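Local coordinates for regulatory protein E2 (Bovine papillomavirus type 1, PDB 2JEX), which regulates viral transcription, probably takes part with the E1 protein in initiating viral DNA replication and is represented here by its N-terminal transactivation domain, at residues R115-E120 with Y186-Q191; V119-N124 with D175-F180. The protein carries 1 engineered substitution. One frame throughout, in Å; residues are numbered along the deposited sequence.

Interaction 1: R115-E120 with Y186-Q191; sequences RVVEVE and YSVRDQ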
ATOM      1  N   ARG A 115      -9.023  -9.720  -1.156  1.00 67.52           N
ATOM      2  CA  ARG A 115      -9.601 -10.996  -0.747  1.00 68.15           C
ATOM      3  C   ARG A 115      -8.598 -11.822   0.036  1.00 68.61           C
ATOM      4  O   ARG A 115      -7.389 -11.601  -0.053  1.00 68.63           O
ATOM      5  CB  ARG A 115     -10.144 -11.784  -1.943  1.00 68.12           C
ATOM      6  CG  ARG A 115      -9.083 -12.406  -2.805  1.00 66.99           C
ATOM      7  CD  ARG A 115      -9.697 -12.897  -4.084  1.00 59.86           C
ATOM      8  NE  ARG A 115      -8.713 -13.590  -4.905  1.00 61.20           N
ATOM      9  CZ  ARG A 115      -7.950 -13.006  -5.823  1.00 64.63           C
ATOM     10  NH1 ARG A 115      -8.034 -11.695  -6.046  1.00 68.96           N
ATOM     11  NH2 ARG A 115      -7.096 -13.737  -6.521  1.00 66.00           N
ATOM     12  N   VAL A 116      -9.107 -12.776   0.805  1.00 69.19           N
ATOM     13  CA  VAL A 116      -8.247 -13.597   1.645  1.00 69.37           C
ATOM     14  C   VAL A 116      -7.934 -14.935   0.975  1.00 69.33           C
ATOM     15  O   VAL A 116      -8.829 -15.665   0.542  1.00 68.99           O
ATOM     16  CB  VAL A 116      -8.840 -13.781   3.080  1.00 69.76           C
ATOM     17  CG1 VAL A 116      -7.997 -14.738   3.901  1.00 68.74           C
ATOM     18  CG2 VAL A 116      -8.949 -12.419   3.801  1.00 69.88           C
ATOM     19  N   VAL A 117      -6.642 -15.231   0.888  1.00 69.42           N
ATOM     20  CA  VAL A 117      -6.164 -16.547   0.480  1.00 69.29           C
ATOM     21  C   VAL A 117      -5.764 -17.339   1.738  1.00 69.40           C
ATOM     22  O   VAL A 117      -5.065 -16.823   2.615  1.00 68.71           O
ATOM     23  CB  VAL A 117      -5.007 -16.412  -0.551  1.00 69.25           C
ATOM     24  CG1 VAL A 117      -4.330 -17.738  -0.813  1.00 69.90           C
ATOM     25  CG2 VAL A 117      -5.555 -15.850  -1.868  1.00 68.67           C
ATOM     26  N   GLU A 118      -6.247 -18.573   1.836  1.00 69.70           N
ATOM     27  CA  GLU A 118      -5.956 -19.425   2.989  1.00 71.28           C
ATOM     28  C   GLU A 118      -5.048 -20.592   2.619  1.00 69.83           C
ATOM     29  O   GLU A 118      -5.309 -21.308   1.652  1.00 69.13           O
ATOM     30  CB  GLU A 118      -7.241 -19.964   3.635  1.00 70.60           C
ATOM     31  CG  GLU A 118      -6.960 -20.776   4.908  1.00 73.70           C
ATOM     32  CD  GLU A 118      -8.192 -21.466   5.493  1.00 75.80           C
ATOM     33  OE1 GLU A 118      -8.343 -21.401   6.737  1.00 88.04           O
ATOM     34  OE2 GLU A 118      -8.995 -22.072   4.729  1.00 80.71           O
ATOM     35  N   VAL A 119      -3.980 -20.768   3.390  1.00 69.19           N
ATOM     36  CA  VAL A 119      -3.058 -21.882   3.178  1.00 69.51           C
ATOM     37  C   VAL A 119      -3.078 -22.818   4.386  1.00 69.50           C
ATOM     38  O   VAL A 119      -2.924 -22.381   5.528  1.00 69.57           O
ATOM     39  CB  VAL A 119      -1.609 -21.414   2.858  1.00 68.92           C
ATOM     40  CG1 VAL A 119      -0.712 -22.617   2.553  1.00 69.08           C
ATOM     41  CG2 VAL A 119      -1.606 -20.485   1.665  1.00 69.30           C
ATOM     42  N   GLU A 120      -3.284 -24.098   4.115  1.00 69.15           N
ATOM     43  CA  GLU A 120      -3.307 -25.131   5.143  1.00 69.74           C
ATOM     44  C   GLU A 120      -2.058 -25.983   4.980  1.00 70.10           C
ATOM     45  O   GLU A 120      -1.749 -26.439   3.880  1.00 69.70           O
ATOM     46  CB  GLU A 120      -4.571 -25.986   5.010  1.00 69.28           C
ATOM     47  CG  GLU A 120      -4.706 -27.092   6.046  1.00 68.99           C
ATOM     48  CD  GLU A 120      -5.554 -28.251   5.542  1.00 71.54           C
ATOM     49  OE1 GLU A 120      -5.058 -29.033   4.702  1.00 76.39           O
ATOM     50  OE2 GLU A 120      -6.712 -28.390   5.985  1.00 69.96           O
ATOM     51  N   TYR A 186       1.151 -28.576   1.393  1.00 67.99           N
ATOM     52  CA  TYR A 186       0.200 -27.551   1.775  1.00 67.85           C
ATOM     53  C   TYR A 186      -0.872 -27.491   0.697  1.00 68.40           C
ATOM     54  O   TYR A 186      -0.702 -28.051  -0.388  1.00 67.85           O
ATOM     55  CB  TYR A 186       0.894 -26.193   1.942  1.00 67.01           C
ATOM     56  CG  TYR A 186       1.708 -25.774   0.743  1.00 65.62           C
ATOM     57  CD1 TYR A 186       1.131 -25.030  -0.289  1.00 63.64           C
ATOM     58  CD2 TYR A 186       3.046 -26.126   0.631  1.00 63.50           C
ATOM     59  CE1 TYR A 186       1.867 -24.640  -1.396  1.00 66.93           C
ATOM     60  CE2 TYR A 186       3.800 -25.750  -0.486  1.00 67.85           C
ATOM     61  CZ  TYR A 186       3.204 -25.010  -1.497  1.00 68.99           C
ATOM     62  OH  TYR A 186       3.941 -24.624  -2.596  1.00 66.87           O
ATOM     63  N   SER A 187      -1.982 -26.837   1.015  1.00 69.31           N
ATOM     64  CA  SER A 187      -3.052 -26.640   0.056  1.00 70.23           C
ATOM     65  C   SER A 187      -3.489 -25.186   0.134  1.00 70.56           C
ATOM     66  O   SER A 187      -3.530 -24.593   1.214  1.00 70.48           O
ATOM     67  CB  SER A 187      -4.222 -27.599   0.316  1.00 70.02           C
ATOM     68  OG  SER A 187      -4.881 -27.279   1.534  1.00 74.93           O
ATOM     69  N   VAL A 188      -3.800 -24.620  -1.027  1.00 71.10           N
ATOM     70  CA  VAL A 188      -4.071 -23.193  -1.160  1.00 70.40           C
ATOM     71  C   VAL A 188      -5.502 -23.005  -1.654  1.00 71.03           C
ATOM     72  O   VAL A 188      -5.881 -23.547  -2.703  1.00 70.34           O
ATOM     73  CB  VAL A 188      -3.097 -22.548  -2.171  1.00 70.19           C
ATOM     74  CG1 VAL A 188      -3.342 -21.054  -2.279  1.00 72.74           C
ATOM     75  CG2 VAL A 188      -1.653 -22.840  -1.794  1.00 67.41           C
ATOM     76  N   ARG A 189      -6.294 -22.266  -0.884  1.00 71.37           N
ATOM     77  CA  ARG A 189      -7.639 -21.891  -1.291  1.00 72.47           C
ATOM     78  C   ARG A 189      -7.641 -20.398  -1.602  1.00 73.55           C
ATOM     79  O   ARG A 189      -7.338 -19.570  -0.729  1.00 73.61           O
ATOM     80  CB  ARG A 189      -8.657 -22.252  -0.198  1.00 72.45           C
ATOM     81  CG  ARG A 189      -9.994 -21.526  -0.319  1.00 75.08           C
ATOM     82  CD  ARG A 189     -11.142 -22.281   0.340  1.00 82.51           C
ATOM     83  NE  ARG A 189     -12.040 -22.871  -0.657  1.00 85.76           N
ATOM     84  CZ  ARG A 189     -12.320 -24.167  -0.765  1.00 87.63           C
ATOM     85  NH1 ARG A 189     -11.789 -25.052   0.072  1.00 90.90           N
ATOM     86  NH2 ARG A 189     -13.148 -24.581  -1.709  1.00 89.38           N
ATOM     87  N   ASP A 190      -7.955 -20.057  -2.852  1.00 74.48           N
ATOM     88  CA  ASP A 190      -7.925 -18.663  -3.295  1.00 75.64           C
ATOM     89  C   ASP A 190      -9.319 -18.028  -3.316  1.00 76.59           C
ATOM     90  O   ASP A 190      -9.521 -16.943  -2.716  1.00 77.76           O
ATOM     91  CB  ASP A 190      -7.222 -18.531  -4.660  1.00 75.56           C
ATOM     92  CG  ASP A 190      -7.218 -17.094  -5.201  1.00 77.04           C
ATOM     93  OD1 ASP A 190      -7.547 -16.142  -4.458  1.00 77.37           O
ATOM     94  OD2 ASP A 190      -6.886 -16.917  -6.395  1.00 81.74           O
ATOM     95  N   GLN A 191     -10.250 -18.679  -4.020  1.00 75.71           N
ATOM     96  CA  GLN A 191     -11.653 -18.250  -4.098  1.00 76.45           C
ATOM     97  C   GLN A 191     -12.552 -19.484  -4.201  1.00 75.99           C
ATOM     98  O   GLN A 191     -13.183 -19.892  -3.221  1.00 76.23           O
ATOM     99  CB  GLN A 191     -11.915 -17.313  -5.300  1.00 76.17           C
ATOM    100  CG  GLN A 191     -11.166 -15.984  -5.269  1.00 77.72           C
ATOM    101  CD  GLN A 191     -11.552 -15.047  -6.402  1.00 77.33           C
ATOM    102  OE1 GLN A 191     -10.883 -14.997  -7.437  1.00 79.30           O
ATOM    103  NE2 GLN A 191     -12.628 -14.290  -6.207  1.00 77.17           N
TER
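R115 reaches across to D190 with its side chain extended from CG to NE and takes the carboxylate side-on, using two nitrogens for two oxygens. NE of R115 donates to OD1 of D190 at 2.8 Å, and its NH2 to OD2 at 3.2 Å, the latter through the syn lone pair and almost straight (169°). Guanidinium and carboxylate are nearly coplanar, 28° apart, while OE1 of Q191 lies over one guanidinium face, offset toward the rim. V117 follows with its two branches divided: CG1 meets CG1 of V188 at 3.8 Å, and CG2 borders OD1 of D190. From E118 onward the antiparallel ladder is regular. E118 and R189 form a hydrogen-bonded pair, with R189 N to E118 O at 2.9 Å. V119, in the non-hydrogen-bonded pair with V188, lies alongside that valine and Y186; its CG1 is 4.0 Å from CB of Y186, on the sheet face that F173 of helix 173-180 covers. E120 and S187 close the ladder with two more backbone bonds, E120 N to S187 O at 3.0 Å being one. NH2 of R115 also donates to A150 O, so the guanidinium is gripped by a carboxylate and a carbonyl, which should fix its rotation and probably stabilise the D190 carboxylate as an anion.

Interaction 2: V119-N124 with D175-F180; sequences VEFDGN and DEAARF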
ATOM      1  N   VAL A 119      -3.980 -20.768   3.390  1.00 69.19           N
ATOM      2  CA  VAL A 119      -3.058 -21.882   3.178  1.00 69.51           C
ATOM      3  C   VAL A 119      -3.078 -22.818   4.386  1.00 69.50           C
ATOM      4  O   VAL A 119      -2.924 -22.381   5.528  1.00 69.57           O
ATOM      5  CB  VAL A 119      -1.609 -21.414   2.858  1.00 68.92           C
ATOM      6  CG1 VAL A 119      -0.712 -22.617   2.553  1.00 69.08           C
ATOM      7  CG2 VAL A 119      -1.606 -20.485   1.665  1.00 69.30           C
ATOM      8  N   GLU A 120      -3.284 -24.098   4.115  1.00 69.15           N
ATOM      9  CA  GLU A 120      -3.307 -25.131   5.143  1.00 69.74           C
ATOM     10  C   GLU A 120      -2.058 -25.983   4.980  1.00 70.10           C
ATOM     11  O   GLU A 120      -1.749 -26.439   3.880  1.00 69.70           O
ATOM     12  CB  GLU A 120      -4.571 -25.986   5.010  1.00 69.28           C
ATOM     13  CG  GLU A 120      -4.706 -27.092   6.046  1.00 68.99           C
ATOM     14  CD  GLU A 120      -5.554 -28.251   5.542  1.00 71.54           C
ATOM     15  OE1 GLU A 120      -5.058 -29.033   4.702  1.00 76.39           O
ATOM     16  OE2 GLU A 120      -6.712 -28.390   5.985  1.00 69.96           O
ATOM     17  N   PHE A 121      -1.348 -26.214   6.075  1.00 70.99           N
ATOM     18  CA  PHE A 121      -0.001 -26.761   5.962  1.00 71.57           C
ATOM     19  C   PHE A 121       0.188 -28.277   5.978  1.00 72.64           C
ATOM     20  O   PHE A 121       0.658 -28.842   4.990  1.00 74.72           O
ATOM     21  CB  PHE A 121       0.979 -26.002   6.867  1.00 70.92           C
ATOM     22  CG  PHE A 121       1.186 -24.584   6.429  1.00 70.70           C
ATOM     23  CD1 PHE A 121       0.537 -23.546   7.073  1.00 69.18           C
ATOM     24  CD2 PHE A 121       1.975 -24.295   5.311  1.00 71.88           C
ATOM     25  CE1 PHE A 121       0.699 -22.229   6.646  1.00 72.52           C
ATOM     26  CE2 PHE A 121       2.145 -22.981   4.872  1.00 69.56           C
ATOM     27  CZ  PHE A 121       1.504 -21.944   5.541  1.00 68.81           C
ATOM     28  N   ASP A 122      -0.162 -28.978   7.040  1.00 72.42           N
ATOM     29  CA  ASP A 122       0.255 -30.401   7.025  1.00 72.05           C
ATOM     30  C   ASP A 122      -0.888 -31.390   6.804  1.00 71.32           C
ATOM     31  O   ASP A 122      -0.891 -32.484   7.365  1.00 71.37           O
ATOM     32  CB  ASP A 122       1.111 -30.735   8.264  1.00 71.30           C
ATOM     33  CG  ASP A 122       2.526 -30.169   8.158  1.00 69.99           C
ATOM     34  OD1 ASP A 122       3.157 -30.370   7.103  1.00 69.84           O
ATOM     35  OD2 ASP A 122       3.009 -29.521   9.113  1.00 71.48           O
ATOM     36  N   GLY A 123      -1.841 -30.996   5.955  1.00 70.93           N
ATOM     37  CA  GLY A 123      -3.159 -31.636   5.896  1.00 69.87           C
ATOM     38  C   GLY A 123      -3.877 -31.412   7.222  1.00 69.32           C
ATOM     39  O   GLY A 123      -4.778 -32.163   7.595  1.00 69.35           O
ATOM     40  N   ASN A 124      -3.468 -30.363   7.927  1.00 68.58           N
ATOM     41  CA  ASN A 124      -3.875 -30.119   9.306  1.00 68.67           C
ATOM     42  C   ASN A 124      -4.672 -28.812   9.385  1.00 68.32           C
ATOM     43  O   ASN A 124      -4.111 -27.710   9.294  1.00 67.68           O
ATOM     44  CB  ASN A 124      -2.622 -30.110  10.202  1.00 68.42           C
ATOM     45  CG  ASN A 124      -2.917 -29.913  11.694  1.00 70.88           C
ATOM     46  OD1 ASN A 124      -1.978 -29.847  12.497  1.00 71.74           O
ATOM     47  ND2 ASN A 124      -4.196 -29.813  12.074  1.00 71.79           N
ATOM     48  N   ASP A 175       8.389 -21.262   0.662  1.00 69.57           N
ATOM     49  CA  ASP A 175       9.075 -20.527   1.724  1.00 70.04           C
ATOM     50  C   ASP A 175       8.193 -20.417   2.978  1.00 69.49           C
ATOM     51  O   ASP A 175       8.702 -20.386   4.094  1.00 70.56           O
ATOM     52  CB  ASP A 175       9.518 -19.129   1.249  1.00 70.52           C
ATOM     53  CG  ASP A 175      10.660 -19.170   0.204  1.00 74.52           C
ATOM     54  OD1 ASP A 175      10.630 -18.328  -0.722  1.00 80.26           O
ATOM     55  OD2 ASP A 175      11.586 -20.014   0.299  1.00 76.82           O
ATOM     56  N   GLU A 176       6.875 -20.350   2.791  1.00 68.60           N
ATOM     57  CA  GLU A 176       5.929 -20.331   3.915  1.00 67.67           C
ATOM     58  C   GLU A 176       5.861 -21.686   4.623  1.00 67.91           C
ATOM     59  O   GLU A 176       5.881 -21.748   5.853  1.00 67.63           O
ATOM     60  CB  GLU A 176       4.541 -19.888   3.453  1.00 67.25           C
ATOM     61  CG  GLU A 176       4.490 -18.448   2.929  1.00 68.74           C
ATOM     62  CD  GLU A 176       4.965 -17.405   3.949  1.00 70.63           C
ATOM     63  OE1 GLU A 176       6.045 -16.810   3.731  1.00 73.26           O
ATOM     64  OE2 GLU A 176       4.272 -17.180   4.964  1.00 69.08           O
ATOM     65  N   ALA A 177       5.817 -22.765   3.836  1.00 67.37           N
ATOM     66  CA  ALA A 177       5.781 -24.123   4.368  1.00 67.09           C
ATOM     67  C   ALA A 177       7.088 -24.526   5.075  1.00 67.12           C
ATOM     68  O   ALA A 177       7.094 -25.408   5.936  1.00 66.47           O
ATOM     69  CB  ALA A 177       5.439 -25.115   3.255  1.00 67.42           C
ATOM     70  N   ALA A 178       8.190 -23.884   4.701  1.00 67.79           N
ATOM     71  CA  ALA A 178       9.486 -24.108   5.349  1.00 67.99           C
ATOM     72  C   ALA A 178       9.473 -23.538   6.771  1.00 68.84           C
ATOM     73  O   ALA A 178      10.294 -23.916   7.612  1.00 68.86           O
ATOM     74  CB  ALA A 178      10.586 -23.467   4.542  1.00 67.34           C
ATOM     75  N   ARG A 179       8.543 -22.618   7.023  1.00 69.04           N
ATOM     76  CA  ARG A 179       8.371 -22.027   8.345  1.00 69.42           C
ATOM     77  C   ARG A 179       7.293 -22.747   9.153  1.00 68.91           C
ATOM     78  O   ARG A 179       7.491 -23.010  10.347  1.00 70.11           O
ATOM     79  CB  ARG A 179       8.012 -20.538   8.249  1.00 68.98           C
ATOM     80  CG  ARG A 179       9.025 -19.659   7.522  1.00 70.49           C
ATOM     81  CD  ARG A 179       8.598 -18.188   7.565  1.00 70.47           C
ATOM     82  NE  ARG A 179       8.718 -17.630   8.917  1.00 77.77           N
ATOM     83  CZ  ARG A 179       8.248 -16.446   9.308  1.00 77.36           C
ATOM     84  NH1 ARG A 179       7.597 -15.651   8.458  1.00 71.33           N
ATOM     85  NH2 ARG A 179       8.428 -16.058  10.567  1.00 78.95           N
ATOM     86  N   PHE A 180       6.169 -23.068   8.500  1.00 66.92           N
ATOM     87  CA  PHE A 180       4.929 -23.406   9.211  1.00 65.11           C
ATOM     88  C   PHE A 180       4.481 -24.862   9.074  1.00 65.39           C
ATOM     89  O   PHE A 180       3.476 -25.263   9.670  1.00 65.21           O
ATOM     90  CB  PHE A 180       3.798 -22.462   8.780  1.00 63.97           C
ATOM     91  CG  PHE A 180       4.152 -20.993   8.861  1.00 62.44           C
ATOM     92  CD1 PHE A 180       3.966 -20.163   7.770  1.00 59.31           C
ATOM     93  CD2 PHE A 180       4.684 -20.446  10.031  1.00 62.58           C
ATOM     94  CE1 PHE A 180       4.279 -18.818   7.834  1.00 61.44           C
ATOM     95  CE2 PHE A 180       5.006 -19.099  10.111  1.00 57.97           C
ATOM     96  CZ  PHE A 180       4.801 -18.279   9.005  1.00 62.87           C
TER
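F121 and F180 lie side by side and point the same way, and their rings meet obliquely, the planes inclined at 59° and the centroids 5.6 Å apart. What sits over the F121 ring is the CB of F180, in a CH-pi contact 3.8 Å from the centroid and only 13° off the ring normal. The F180 ring then leads away from that methylene; CZ of F121 lies near its plane, at its edge, 3.8 Å from CD1 of F180. In F121, CG stands beside the backbone N and anti to the carbonyl carbon (chi1 -67°), a torsion that carries the ring from the end of the strand onto the helix. Its CD2 side faces A177, whose CB is 4.1 Å from CD2 of F121, and CE2 approaches the E176-A177 peptide obliquely, 3.8 Å from A177 N. The helix is thus met through its backbone as well as its side chains. CB of R179 lies over the centre of one face of the F180 ring, while OE2 of E176 lies in plane at its edge; that oxygen is hydrogen-bonded to Y131 OH on strand 128-140. No hydrogen bond joins the two segments. The D122 carboxylate turns to residues just after the helix: OD2 accepts from T182 N, and OD1 is hydrogen-bonded to T183 OG1. Y186, N129 and Y131 also touch the side chain of F121 and link it to the sheet. F121, just past the end of strand 110-120, fills the junction between that strand and the last turn of helix 173-180, an instance of a helix laid on an antiparallel sheet, in the beta-rich part of the E2 transactivation domain.

How the interactions relate
Both contacts start from strand 110-120 and share V119 and E120, with centres about 11 Å apart. Interaction 1 joins this strand to its sheet neighbour 186-189; interaction 2 begins where the strand ends and carries the chain against helix 173-180, which directly precedes strand 186-189. Y186 ties them together: its CB lies 4.0 Å from CD2 of F121, and its CD2 is 3.7 Å from CB of A177. One tyrosine therefore packs against both partners of interaction 2 while belonging to strand 186-189 of interaction 1. The example illustrates how a strand pairing and the helix lying on it can share apolar side chains, here those of Y186, F121 and A177.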